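Local coordinates for xylose isomerase-like TIM barrel domain-containing protein (PDB 4KW2) that is of unknown function but has a xylose isomerase-like TIM barrel and may act as a sugar isomerase or a related enzyme, at residues D41-L46 with R88-I93; V24-W29 with G49-F54; L136-D141 with G167-M172; H119-E124 with M142-H147. All blocks are in the same frame, centred on the assembly; numbering follows the deposited sequence.

Contact 1: residues D41-L46 with R88-I93; sequences DKTQQL and RGIKPI. With SO4 (sulfate ion), chain C.
D41 and R88 meet in a side-on salt bridge on the outer layer of the TIM barrel, where helix 36-46 packs against the turn leading into strand 91-98. NE and NH2 of R88 both go to one oxygen: NE lies 2.9 Å from D41 OD1 with an N-H...O angle of 158°, and NH2 reaches OD1 at 3.1 Å. OD1 sits in the guanidinium plane, and the carboxylate is turned 27° from it. NH1 of R88 is held by E84, so two carboxylates fix the guanidinium. Q44 crosses the arginine at about a right angle, its OE1 3.4 Å from R88 CG. CD1 of I90 lies 3.8 Å from CG2 of T43; with chi1 at -54°, OG1 of T43 lies beside its own backbone N and bonds to the carbonyl of T39, while the methyl faces the isoleucine. G89, at positive phi, follows the preceding helix in a Schellman motif. A water bridges the second carboxylate oxygen, D41 OD2, to R88 NH2, the latter bond weak.

Contact 2: residues V24-W29 with G49-F54; sequences VGIQTW and GYAEAF
W29 turns the edge of its six-membered ring into the face of F54, a T-shaped pair with centroids 4.9 Å apart and planes at 81°. CE3 of W29 stands over the centre of the phenylalanine ring, 3.7 Å from F54 CE2, and W216 of the second subunit packs on F54 as well. The phenylalanine reaches this place because its chi1 of 77° sets CG between the backbone N and the carbonyl carbon, folding the ring back over the start of the 3-10 turn at 28-29. There the ring also meets T28, whose OG1 is 3.2 Å from F54 CD1. A water ties T28 OG1 to the carbonyl oxygen of F54, and another links W29 N to E52 O.

Behind the aromatic pair the two strands run parallel. I26 N donates to Y50 O at 3.1 Å, E52 N to I26 O at 2.8 Å and nearly straight (175°), and T28 N to E52 O at 3.0 Å. Q27 and E52 extend side by side from one face of the sheet; the carboxylate of E52 is held by S240, T122 and H203, and the amide of Q27 by the carbonyl of S240.

I26 and T28 pack on helix 36-46, which joins the two strands in a right-handed beta-alpha-beta crossover of the barrel, and strand 91-98 borders 50-53 in the sheet.

Contact 3: residues L136-D141 with G167-M172; sequences LAKKYD and GRSPLM. With SO4 (sulfate ion), chain E.
Apolar packing brings two side chains onto A137: CD1 of L171 lies against helix 130-140, 4.2 Å from A137 CB, and the selenium of selenomethionine M172 adds a looser touch on A137 CB at 4.4 Å.

The methyls of L171 also make van der Waals contacts with oxygens. With CG anti to the carbonyl carbon (chi1 -61°), the leucine spreads its two branches between A137 and D141: CD1 lies 3.5 Å from the carbonyl oxygen of A137, and CD2 comes within 3.9 Å of D141 OD1, the two side chains crossing at about a right angle.

Polar groups contribute at the margin. K138, bent at its outer torsions, brings NZ to 3.5 Å from S169 CB; a long, weak ion pair links the same nitrogen to E134.

Hydrogen bonds shape each partner internally. On the helix side, D141 takes positive phi in a Schellman motif and so leads the chain out toward strand 143-146. In segment 167-172, S169 to M172 form a type I beta turn, and S169 OG accepts from L171 N at 3.1 Å in an ST turn. R168 is paired with both D131 and E134, joining this loop to the same helix.

No hydrogen bond or salt bridge crosses directly between 136-141 and 167-172. Their fit on the outside of the TIM barrel therefore rests on the shape of a leucine against an alanine-bearing helix turn, with ionic ties supplied from neighbouring positions.

Contact 4: residues H119-E124 with M142-H147; sequences HIVTVE and MEVAIH
H147 N donates to V123 O at 2.7 Å, the shortest of five backbone bonds that join 119-124 and 142-147, with an N-H...O angle of 168°. V121 O likewise receives A145 N at 2.9 Å, and the bonds alternate between the strands in parallel register. The connecting helix 130-140 makes these neighbours a beta-alpha-beta unit of the TIM barrel. On the face bearing V121, V123, V144 and I146, V123 CG2 meets V144 CG1 at 3.5 Å, the two valines crossing at about a right angle, and V144 also touches A137 of that helix. V121 CG1 packs on M142 CG at 4.0 Å, beneath helix 103-116. M142 is selenomethionine; bent at chi2 and chi3 (62° and 60°), it folds SE back to 3.5 Å from H119 C. On the other face T122 CG2 touches A145 CB at 3.9 Å. E124 crosses H147 obliquely, with OE1 3.9 Å from H147 ND1; this buried OE1 has no polar partner in the model.

In the fold
All four contacts belong to one eight-stranded parallel barrel, two between neighbouring strands and two in the outer layer. Contact 2 and contact 4 have centres about 13 Å apart and meet where E52 OE2 lies 2.7 Å from T122 OG1, a probable hydrogen bond. Strand 91-98 stands between their strand pairs: K91 N reaches G49 O at 2.8 Å, and I93 O takes I120 N at 2.9 Å, so contact 1 is tied to both. Contact 3 backs directly onto contact 4, L171 O lying 2.8 Å from V144 N, but stays about 13 Å (nearest atoms) from contact 2. The bound sulfates probably come from the crystallisation liquor and need not mark a functional site.

Contact 1: residues D41-L46 with R88-I93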
loop_
_atom_site.group_PDB
_atom_site.type_symbol
_atom_site.label_atom_id
_atom_site.label_comp_id
_atom_site.label_asym_id
_atom_site.label_seq_id
_atom_site.Cartn_x
_atom_site.Cartn_y
_atom_site.Cartn_z
ATOM N N ASP A 41 10.682 -24.362 -2.838
ATOM C CA ASP A 41 12.039 -24.443 -2.289
ATOM C C ASP A 41 12.252 -23.412 -1.180
ATOM O O ASP A 41 12.887 -23.707 -0.170
ATOM C CB ASP A 41 13.101 -24.224 -3.370
ATOM C CG ASP A 41 13.067 -25.271 -4.461
ATOM O OD1 ASP A 41 12.563 -26.394 -4.235
ATOM O OD2 ASP A 41 13.548 -24.960 -5.567
ATOM N N LYS A 42 11.729 -22.205 -1.386
ATOM C CA LYS A 42 11.776 -21.154 -0.373
ATOM C C LYS A 42 10.956 -21.538 0.848
ATOM O O LYS A 42 11.360 -21.281 1.977
ATOM C CB LYS A 42 11.241 -19.842 -0.939
ATOM C CG LYS A 42 12.136 -19.226 -1.993
ATOM C CD LYS A 42 13.248 -18.418 -1.366
ATOM C CE LYS A 42 14.188 -17.881 -2.431
ATOM N NZ LYS A 42 15.148 -16.922 -1.829
ATOM N N THR A 43 9.791 -22.132 0.604
ATOM C CA THR A 43 8.924 -22.631 1.664
ATOM C C THR A 43 9.651 -23.675 2.533
ATOM O O THR A 43 9.479 -23.699 3.752
ATOM C CB THR A 43 7.622 -23.195 1.053
ATOM O OG1 THR A 43 7.024 -22.188 0.224
ATOM C CG2 THR A 43 6.620 -23.611 2.127
ATOM N N GLN A 44 10.484 -24.509 1.908
ATOM C CA GLN A 44 11.327 -25.459 2.646
ATOM C C GLN A 44 12.355 -24.741 3.512
ATOM O O GLN A 44 12.573 -25.117 4.661
ATOM C CB GLN A 44 12.073 -26.389 1.696
ATOM C CG GLN A 44 11.202 -27.425 1.020
ATOM C CD GLN A 44 11.994 -28.278 0.047
ATOM O OE1 GLN A 44 12.290 -27.862 -1.069
ATOM N NE2 GLN A 44 12.337 -29.473 0.471
ATOM N N GLN A 45 12.986 -23.710 2.957
ATOM C CA GLN A 45 13.978 -22.928 3.704
ATOM C C GLN A 45 13.340 -22.189 4.882
ATOM O O GLN A 45 13.976 -21.994 5.914
ATOM C CB GLN A 45 14.688 -21.942 2.779
ATOM C CG GLN A 45 15.534 -22.616 1.708
ATOM C CD GLN A 45 15.869 -21.680 0.568
ATOM O OE1 GLN A 45 16.196 -20.519 0.785
ATOM N NE2 GLN A 45 15.784 -22.180 -0.656
ATOM N N LEU A 46 12.083 -21.788 4.721
ATOM C CA LEU A 46 11.328 -21.171 5.807
ATOM C C LEU A 46 10.924 -22.172 6.886
ATOM O O LEU A 46 10.725 -21.793 8.035
ATOM C CB LEU A 46 10.077 -20.488 5.256
ATOM C CG LEU A 46 10.351 -19.193 4.489
ATOM C CD1 LEU A 46 9.198 -18.854 3.562
ATOM C CD2 LEU A 46 10.627 -18.046 5.456
ATOM N N ARG A 88 8.828 -32.538 -1.086
ATOM C CA ARG A 88 9.330 -31.405 -0.298
ATOM C C ARG A 88 8.743 -31.331 1.110
ATOM O O ARG A 88 9.121 -30.456 1.892
ATOM C CB ARG A 88 9.056 -30.094 -1.024
ATOM C CG ARG A 88 9.843 -29.938 -2.311
ATOM C CD ARG A 88 9.476 -28.630 -2.972
ATOM N NE ARG A 88 10.362 -28.272 -4.068
ATOM C CZ ARG A 88 10.291 -28.760 -5.304
ATOM N NH1 ARG A 88 9.379 -29.667 -5.637
ATOM N NH2 ARG A 88 11.145 -28.329 -6.217
ATOM N N GLY A 89 7.826 -32.241 1.432
ATOM C CA GLY A 89 7.176 -32.262 2.738
ATOM C C GLY A 89 6.237 -31.090 2.943
ATOM O O GLY A 89 6.108 -30.587 4.058
ATOM N N ILE A 90 5.582 -30.663 1.862
ATOM C CA ILE A 90 4.642 -29.543 1.881
ATOM C C ILE A 90 3.302 -30.021 1.332
ATOM O O ILE A 90 3.263 -30.609 0.261
ATOM C CB ILE A 90 5.126 -28.387 0.981
ATOM C CG1 ILE A 90 6.514 -27.905 1.419
ATOM C CG2 ILE A 90 4.127 -27.238 1.012
ATOM C CD1 ILE A 90 7.172 -26.950 0.448
ATOM N N LYS A 91 2.213 -29.762 2.052
ATOM C CA LYS A 91 0.873 -30.153 1.595
ATOM C C LYS A 91 0.262 -29.015 0.783
ATOM O O LYS A 91 0.312 -27.862 1.215
ATOM C CB LYS A 91 -0.044 -30.446 2.784
ATOM C CG LYS A 91 0.454 -31.527 3.730
ATOM C CD LYS A 91 0.130 -32.914 3.208
ATOM C CE LYS A 91 0.269 -33.965 4.300
ATOM N NZ LYS A 91 -0.102 -35.314 3.791
ATOM N N PRO A 92 -0.325 -29.325 -0.392
ATOM C CA PRO A 92 -1.004 -28.295 -1.172
ATOM C C PRO A 92 -2.397 -28.079 -0.607
ATOM O O PRO A 92 -3.388 -28.360 -1.268
ATOM C CB PRO A 92 -1.051 -28.900 -2.570
ATOM C CG PRO A 92 -1.180 -30.363 -2.305
ATOM C CD PRO A 92 -0.375 -30.634 -1.067
ATOM N N ILE A 93 -2.447 -27.575 0.619
ATOM C CA ILE A 93 -3.656 -27.586 1.440
ATOM C C ILE A 93 -4.747 -26.657 0.907
ATOM O O ILE A 93 -5.934 -26.957 1.040
ATOM C CB ILE A 93 -3.320 -27.220 2.910
ATOM C CG1 ILE A 93 -4.459 -27.588 3.862
ATOM C CG2 ILE A 93 -2.956 -25.748 3.060
ATOM C CD1 ILE A 93 -4.426 -29.036 4.281
HETATM S S SO4 C . 16.307 -14.680 1.137
HETATM O O1 SO4 C . 16.222 -14.792 2.610
HETATM O O2 SO4 C . 17.339 -15.621 0.636
HETATM O O3 SO4 C . 14.998 -15.011 0.510
HETATM O O4 SO4 C . 16.673 -13.283 0.801
HETATM O O HOH W 1 13.082 -26.363 -7.665
HETATM O O HOH W 2 12.017 -29.761 3.577
#

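Contact 2: residues V24-W29 with G49-F54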
loop_
_atom_site.group_PDB
_atom_site.type_symbol
_atom_site.label_atom_id
_atom_site.label_comp_id
_atom_site.label_asym_id
_atom_site.label_seq_id
_atom_site.Cartn_x
_atom_site.Cartn_y
_atom_site.Cartn_z
ATOM N N VAL A 24 0.374 -23.765 10.025
ATOM C CA VAL A 24 1.015 -22.578 9.493
ATOM C C VAL A 24 1.489 -22.872 8.073
ATOM O O VAL A 24 2.310 -23.769 7.856
ATOM C CB VAL A 24 2.224 -22.141 10.346
ATOM C CG1 VAL A 24 2.744 -20.788 9.869
ATOM C CG2 VAL A 24 1.839 -22.085 11.819
ATOM N N GLY A 25 0.964 -22.111 7.115
ATOM C CA GLY A 25 1.343 -22.247 5.717
ATOM C C GLY A 25 1.754 -20.929 5.098
ATOM O O GLY A 25 1.608 -19.861 5.700
ATOM N N ILE A 26 2.271 -21.007 3.880
ATOM C CA ILE A 26 2.644 -19.813 3.140
ATOM C C ILE A 26 1.659 -19.515 2.014
ATOM O O ILE A 26 1.135 -20.430 1.381
ATOM C CB ILE A 26 4.067 -19.944 2.565
ATOM C CG1 ILE A 26 4.578 -18.577 2.113
ATOM C CG2 ILE A 26 4.122 -20.949 1.417
ATOM C CD1 ILE A 26 6.025 -18.593 1.691
ATOM N N GLN A 27 1.405 -18.230 1.779
ATOM C CA GLN A 27 0.764 -17.792 0.538
ATOM C C GLN A 27 1.844 -17.705 -0.522
ATOM O O GLN A 27 2.803 -16.941 -0.375
ATOM C CB GLN A 27 0.105 -16.431 0.705
ATOM C CG GLN A 27 -1.006 -16.407 1.737
ATOM C CD GLN A 27 -1.661 -15.046 1.844
ATOM O OE1 GLN A 27 -1.901 -14.381 0.832
ATOM N NE2 GLN A 27 -1.938 -14.613 3.078
ATOM N N THR A 28 1.699 -18.478 -1.594
ATOM C CA THR A 28 2.723 -18.503 -2.642
ATOM C C THR A 28 2.855 -17.136 -3.331
ATOM O O THR A 28 3.885 -16.844 -3.930
ATOM C CB THR A 28 2.462 -19.615 -3.678
ATOM O OG1 THR A 28 1.169 -19.446 -4.265
ATOM C CG2 THR A 28 2.528 -20.990 -3.017
ATOM N N TRP A 29 1.827 -16.295 -3.229
ATOM C CA TRP A 29 1.909 -14.910 -3.718
ATOM C C TRP A 29 3.161 -14.181 -3.208
ATOM O O TRP A 29 3.709 -13.318 -3.890
ATOM C CB TRP A 29 0.648 -14.119 -3.342
ATOM C CG TRP A 29 0.684 -12.745 -3.884
ATOM C CD1 TRP A 29 0.860 -11.598 -3.178
ATOM C CD2 TRP A 29 0.596 -12.362 -5.264
ATOM N NE1 TRP A 29 0.877 -10.520 -4.025
ATOM C CE2 TRP A 29 0.719 -10.960 -5.314
ATOM C CE3 TRP A 29 0.423 -13.070 -6.458
ATOM C CZ2 TRP A 29 0.666 -10.243 -6.516
ATOM C CZ3 TRP A 29 0.373 -12.368 -7.647
ATOM C CH2 TRP A 29 0.499 -10.963 -7.670
ATOM N N GLY A 49 5.117 -26.470 6.236
ATOM C CA GLY A 49 4.625 -27.711 5.634
ATOM C C GLY A 49 3.317 -27.589 4.873
ATOM O O GLY A 49 2.694 -28.605 4.552
ATOM N N TYR A 50 2.902 -26.359 4.576
ATOM C CA TYR A 50 1.612 -26.100 3.921
ATOM C C TYR A 50 1.704 -24.908 2.977
ATOM O O TYR A 50 2.526 -24.016 3.175
ATOM C CB TYR A 50 0.530 -25.824 4.967
ATOM C CG TYR A 50 0.304 -26.963 5.933
ATOM C CD1 TYR A 50 -0.554 -28.008 5.613
ATOM C CD2 TYR A 50 0.950 -26.997 7.172
ATOM C CE1 TYR A 50 -0.761 -29.057 6.491
ATOM C CE2 TYR A 50 0.745 -28.045 8.059
ATOM C CZ TYR A 50 -0.112 -29.068 7.711
ATOM O OH TYR A 50 -0.329 -30.106 8.577
ATOM N N ALA A 51 0.857 -24.891 1.953
ATOM C CA ALA A 51 0.842 -23.783 1.004
ATOM C C ALA A 51 -0.573 -23.431 0.547
ATOM O O ALA A 51 -1.419 -24.305 0.391
ATOM C CB ALA A 51 1.717 -24.110 -0.189
ATOM N N GLU A 52 -0.822 -22.135 0.381
ATOM C CA GLU A 52 -2.023 -21.627 -0.278
ATOM C C GLU A 52 -1.572 -21.018 -1.600
ATOM O O GLU A 52 -0.945 -19.954 -1.618
ATOM C CB GLU A 52 -2.724 -20.573 0.581
ATOM C CG GLU A 52 -3.895 -19.884 -0.119
ATOM C CD GLU A 52 -4.650 -18.916 0.776
ATOM O OE1 GLU A 52 -4.370 -18.881 1.997
ATOM O OE2 GLU A 52 -5.530 -18.184 0.258
ATOM N N ALA A 53 -1.882 -21.693 -2.704
ATOM C CA ALA A 53 -1.338 -21.303 -3.997
ATOM C C ALA A 53 -2.317 -20.486 -4.843
ATOM O O ALA A 53 -3.502 -20.814 -4.948
ATOM C CB ALA A 53 -0.862 -22.525 -4.757
ATOM N N PHE A 54 -1.793 -19.419 -5.438
ATOM C CA PHE A 54 -2.531 -18.587 -6.372
ATOM C C PHE A 54 -2.258 -19.072 -7.796
ATOM O O PHE A 54 -1.149 -19.531 -8.113
ATOM C CB PHE A 54 -2.129 -17.112 -6.225
ATOM C CG PHE A 54 -0.800 -16.781 -6.852
ATOM C CD1 PHE A 54 0.389 -17.006 -6.163
ATOM C CD2 PHE A 54 -0.735 -16.278 -8.136
ATOM C CE1 PHE A 54 1.612 -16.729 -6.751
ATOM C CE2 PHE A 54 0.487 -15.997 -8.727
ATOM C CZ PHE A 54 1.661 -16.221 -8.032
HETATM O O HOH W 3 4.156 -25.384 8.932
HETATM O O HOH W 4 1.103 -20.421 -6.761
HETATM O O HOH W 5 -0.990 -17.235 -2.702
#

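Contact 3: residues L136-D141 with G167-M172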
loop_
_atom_site.group_PDB
_atom_site.type_symbol
_atom_site.label_atom_id
_atom_site.label_comp_id
_atom_site.label_asym_id
_atom_site.label_seq_id
_atom_site.Cartn_x
_atom_site.Cartn_y
_atom_site.Cartn_z
ATOM N N LEU A 136 -20.908 -27.489 -4.456
ATOM C CA LEU A 136 -19.588 -27.966 -4.866
ATOM C C LEU A 136 -18.743 -28.400 -3.665
ATOM O O LEU A 136 -18.061 -29.427 -3.722
ATOM C CB LEU A 136 -18.852 -26.887 -5.671
ATOM C CG LEU A 136 -19.411 -26.600 -7.068
ATOM C CD1 LEU A 136 -18.834 -25.306 -7.623
ATOM C CD2 LEU A 136 -19.123 -27.754 -8.012
ATOM N N ALA A 137 -18.793 -27.619 -2.588
ATOM C CA ALA A 137 -18.121 -27.975 -1.340
ATOM C C ALA A 137 -18.556 -29.360 -0.870
ATOM O O ALA A 137 -17.716 -30.185 -0.508
ATOM C CB ALA A 137 -18.409 -26.939 -0.265
ATOM N N LYS A 138 -19.867 -29.606 -0.879
ATOM C CA LYS A 138 -20.425 -30.911 -0.499
ATOM C C LYS A 138 -19.976 -32.000 -1.469
ATOM O O LYS A 138 -19.517 -33.059 -1.051
ATOM C CB LYS A 138 -21.956 -30.882 -0.488
ATOM C CG LYS A 138 -22.607 -30.022 0.586
ATOM C CD LYS A 138 -24.095 -30.353 0.688
ATOM C CE LYS A 138 -24.970 -29.123 0.874
ATOM N NZ LYS A 138 -24.739 -28.453 2.181
ATOM N N LYS A 139 -20.117 -31.722 -2.762
ATOM C CA LYS A 139 -19.806 -32.689 -3.817
ATOM C C LYS A 139 -18.352 -33.161 -3.780
ATOM O O LYS A 139 -18.073 -34.315 -4.098
ATOM C CB LYS A 139 -20.130 -32.085 -5.189
ATOM C CG LYS A 139 -19.797 -32.961 -6.392
ATOM C CD LYS A 139 -20.259 -32.291 -7.681
ATOM C CE LYS A 139 -19.438 -32.698 -8.898
ATOM N NZ LYS A 139 -20.085 -33.767 -9.702
ATOM N N TYR A 140 -17.436 -32.270 -3.396
ATOM C CA TYR A 140 -16.009 -32.590 -3.352
ATOM C C TYR A 140 -15.441 -32.666 -1.932
ATOM O O TYR A 140 -14.230 -32.793 -1.763
ATOM C CB TYR A 140 -15.215 -31.561 -4.160
ATOM C CG TYR A 140 -15.525 -31.561 -5.644
ATOM C CD1 TYR A 140 -15.054 -32.575 -6.477
ATOM C CD2 TYR A 140 -16.276 -30.542 -6.217
ATOM C CE1 TYR A 140 -15.332 -32.571 -7.838
ATOM C CE2 TYR A 140 -16.559 -30.531 -7.570
ATOM C CZ TYR A 140 -16.087 -31.545 -8.377
ATOM O OH TYR A 140 -16.374 -31.515 -9.723
ATOM N N ASP A 141 -16.304 -32.595 -0.920
ATOM C CA ASP A 141 -15.867 -32.566 0.480
ATOM C C ASP A 141 -14.777 -31.504 0.720
ATOM O O ASP A 141 -13.849 -31.709 1.502
ATOM C CB ASP A 141 -15.377 -33.953 0.909
ATOM C CG ASP A 141 -15.104 -34.047 2.402
ATOM O OD1 ASP A 141 -15.738 -33.304 3.183
ATOM O OD2 ASP A 141 -14.247 -34.869 2.796
ATOM N N GLY A 167 -26.880 -21.472 9.045
ATOM C CA GLY A 167 -27.630 -22.607 8.508
ATOM C C GLY A 167 -26.969 -23.364 7.365
ATOM O O GLY A 167 -27.482 -24.400 6.938
ATOM N N ARG A 168 -25.840 -22.864 6.861
ATOM C CA ARG A 168 -25.107 -23.559 5.801
ATOM C C ARG A 168 -24.199 -24.631 6.386
ATOM O O ARG A 168 -23.817 -24.562 7.554
ATOM C CB ARG A 168 -24.274 -22.578 4.974
ATOM C CG ARG A 168 -25.112 -21.638 4.131
ATOM C CD ARG A 168 -24.248 -20.731 3.276
ATOM N NE ARG A 168 -25.070 -19.792 2.522
ATOM C CZ ARG A 168 -25.717 -20.078 1.394
ATOM N NH1 ARG A 168 -25.646 -21.291 0.854
ATOM N NH2 ARG A 168 -26.441 -19.139 0.795
ATOM N N SER A 169 -23.855 -25.611 5.553
ATOM C CA SER A 169 -22.935 -26.700 5.910
ATOM C C SER A 169 -21.701 -26.208 6.677
ATOM O O SER A 169 -21.251 -25.083 6.468
ATOM C CB SER A 169 -22.494 -27.443 4.638
ATOM O OG SER A 169 -21.297 -28.180 4.831
ATOM N N PRO A 170 -21.144 -27.056 7.564
ATOM C CA PRO A 170 -19.930 -26.657 8.288
ATOM C C PRO A 170 -18.703 -26.455 7.380
ATOM O O PRO A 170 -17.718 -25.852 7.806
ATOM C CB PRO A 170 -19.691 -27.820 9.265
ATOM C CG PRO A 170 -20.950 -28.618 9.270
ATOM C CD PRO A 170 -21.579 -28.416 7.932
ATOM N N LEU A 171 -18.767 -26.966 6.152
ATOM C CA LEU A 171 -17.724 -26.737 5.155
ATOM C C LEU A 171 -17.617 -25.260 4.748
ATOM O O LEU A 171 -16.544 -24.805 4.354
ATOM C CB LEU A 171 -17.987 -27.586 3.907
ATOM C CG LEU A 171 -18.018 -29.105 4.088
ATOM C CD1 LEU A 171 -18.646 -29.765 2.869
ATOM C CD2 LEU A 171 -16.621 -29.649 4.348
HETATM N N MSE A 172 -18.728 -24.525 4.837
HETATM C CA MSE A 172 -18.753 -23.104 4.473
HETATM C C MSE A 172 -18.263 -22.269 5.623
HETATM O O MSE A 172 -18.957 -22.116 6.622
HETATM C CB MSE A 172 -20.167 -22.676 4.081
HETATM C CG MSE A 172 -20.702 -23.466 2.889
HETATM SE SE MSE A 172 -19.719 -22.986 1.251
HETATM C CE MSE A 172 -20.658 -21.310 0.807
HETATM S S SO4 E . -25.338 -21.860 12.235
HETATM O O1 SO4 E . -25.416 -22.251 13.660
HETATM O O2 SO4 E . -25.444 -23.070 11.392
HETATM O O3 SO4 E . -26.449 -20.936 11.915
HETATM O O4 SO4 E . -24.049 -21.176 11.980
#

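Contact 4: residues H119-E124 with M142-H147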
loop_
_atom_site.group_PDB
_atom_site.type_symbol
_atom_site.label_atom_id
_atom_site.label_comp_id
_atom_site.label_asym_id
_atom_site.label_seq_id
_atom_site.Cartn_x
_atom_site.Cartn_y
_atom_site.Cartn_z
ATOM N N HIS A 119 -7.488 -29.385 0.778
ATOM C CA HIS A 119 -8.585 -29.544 1.738
ATOM C C HIS A 119 -9.387 -28.255 1.900
ATOM O O HIS A 119 -10.493 -28.284 2.423
ATOM C CB HIS A 119 -8.053 -30.006 3.096
ATOM C CG HIS A 119 -7.537 -31.413 3.095
ATOM N ND1 HIS A 119 -8.311 -32.488 2.712
ATOM C CD2 HIS A 119 -6.332 -31.923 3.438
ATOM C CE1 HIS A 119 -7.602 -33.597 2.810
ATOM N NE2 HIS A 119 -6.398 -33.282 3.250
ATOM N N ILE A 120 -8.837 -27.130 1.445
ATOM C CA ILE A 120 -9.490 -25.834 1.586
ATOM C C ILE A 120 -9.341 -25.035 0.302
ATOM O O ILE A 120 -8.344 -25.150 -0.398
ATOM C CB ILE A 120 -8.870 -24.994 2.728
ATOM C CG1 ILE A 120 -8.701 -25.829 4.001
ATOM C CG2 ILE A 120 -9.732 -23.767 3.013
ATOM C CD1 ILE A 120 -8.004 -25.102 5.134
ATOM N N VAL A 121 -10.335 -24.212 0.002
ATOM C CA VAL A 121 -10.177 -23.183 -1.011
ATOM C C VAL A 121 -10.623 -21.861 -0.405
ATOM O O VAL A 121 -11.609 -21.816 0.335
ATOM C CB VAL A 121 -10.961 -23.493 -2.309
ATOM C CG1 VAL A 121 -10.424 -24.756 -2.966
ATOM C CG2 VAL A 121 -12.455 -23.633 -2.051
ATOM N N THR A 122 -9.870 -20.802 -0.685
ATOM C CA THR A 122 -10.253 -19.459 -0.279
ATOM C C THR A 122 -10.883 -18.767 -1.479
ATOM O O THR A 122 -10.379 -18.867 -2.601
ATOM C CB THR A 122 -9.061 -18.649 0.252
ATOM O OG1 THR A 122 -7.980 -18.716 -0.678
ATOM C CG2 THR A 122 -8.597 -19.207 1.577
ATOM N N VAL A 123 -11.998 -18.081 -1.229
ATOM C CA VAL A 123 -12.864 -17.577 -2.287
ATOM C C VAL A 123 -13.483 -16.229 -1.930
ATOM O O VAL A 123 -13.703 -15.923 -0.762
ATOM C CB VAL A 123 -14.002 -18.578 -2.602
ATOM C CG1 VAL A 123 -13.437 -19.948 -2.937
ATOM C CG2 VAL A 123 -14.984 -18.692 -1.441
ATOM N N GLU A 124 -13.767 -15.438 -2.958
ATOM C CA GLU A 124 -14.393 -14.129 -2.810
ATOM C C GLU A 124 -15.555 -14.057 -3.795
ATOM O O GLU A 124 -15.410 -13.504 -4.885
ATOM C CB GLU A 124 -13.369 -13.019 -3.073
ATOM C CG GLU A 124 -13.896 -11.601 -2.872
ATOM C CD GLU A 124 -12.798 -10.548 -2.842
ATOM O OE1 GLU A 124 -11.687 -10.837 -2.351
ATOM O OE2 GLU A 124 -13.052 -9.417 -3.305
HETATM N N MSE A 142 -14.917 -30.366 0.044
HETATM C CA MSE A 142 -13.945 -29.282 0.099
HETATM C C MSE A 142 -14.416 -28.249 1.078
HETATM O O MSE A 142 -15.575 -27.842 1.051
HETATM C CB MSE A 142 -13.866 -28.670 -1.300
HETATM C CG MSE A 142 -12.744 -27.649 -1.463
HETATM SE SE MSE A 142 -10.990 -28.490 -1.179
HETATM C CE MSE A 142 -11.101 -29.821 -2.621
ATOM N N GLU A 143 -13.527 -27.811 1.960
ATOM C CA GLU A 143 -13.840 -26.698 2.842
ATOM C C GLU A 143 -13.665 -25.384 2.093
ATOM O O GLU A 143 -12.832 -25.274 1.196
ATOM C CB GLU A 143 -12.974 -26.736 4.095
ATOM C CG GLU A 143 -13.297 -27.922 4.988
ATOM C CD GLU A 143 -12.609 -27.842 6.331
ATOM O OE1 GLU A 143 -11.368 -27.675 6.364
ATOM O OE2 GLU A 143 -13.315 -27.948 7.355
ATOM N N VAL A 144 -14.473 -24.398 2.462
ATOM C CA VAL A 144 -14.517 -23.118 1.772
ATOM C C VAL A 144 -14.341 -21.997 2.792
ATOM O O VAL A 144 -15.093 -21.913 3.763
ATOM C CB VAL A 144 -15.854 -22.941 1.024
ATOM C CG1 VAL A 144 -15.873 -21.630 0.249
ATOM C CG2 VAL A 144 -16.094 -24.117 0.087
ATOM N N ALA A 145 -13.326 -21.165 2.584
ATOM C CA ALA A 145 -13.090 -20.002 3.428
ATOM C C ALA A 145 -13.412 -18.750 2.624
ATOM O O ALA A 145 -12.685 -18.389 1.691
ATOM C CB ALA A 145 -11.653 -19.978 3.913
ATOM N N ILE A 146 -14.511 -18.096 2.991
ATOM C CA ILE A 146 -15.011 -16.939 2.264
ATOM C C ILE A 146 -14.308 -15.669 2.733
ATOM O O ILE A 146 -14.226 -15.393 3.922
ATOM C CB ILE A 146 -16.544 -16.810 2.410
ATOM C CG1 ILE A 146 -17.225 -17.999 1.722
ATOM C CG2 ILE A 146 -17.050 -15.499 1.816
ATOM C CD1 ILE A 146 -18.656 -18.229 2.159
ATOM N N HIS A 147 -13.792 -14.921 1.767
ATOM C CA HIS A 147 -13.102 -13.661 1.989
ATOM C C HIS A 147 -14.019 -12.577 1.417
ATOM O O HIS A 147 -14.270 -12.550 0.213
ATOM C CB HIS A 147 -11.776 -13.711 1.227
ATOM C CG HIS A 147 -10.812 -12.623 1.576
ATOM N ND1 HIS A 147 -11.140 -11.285 1.530
ATOM C CD2 HIS A 147 -9.506 -12.678 1.928
ATOM C CE1 HIS A 147 -10.085 -10.564 1.867
ATOM N NE2 HIS A 147 -9.080 -11.385 2.111
#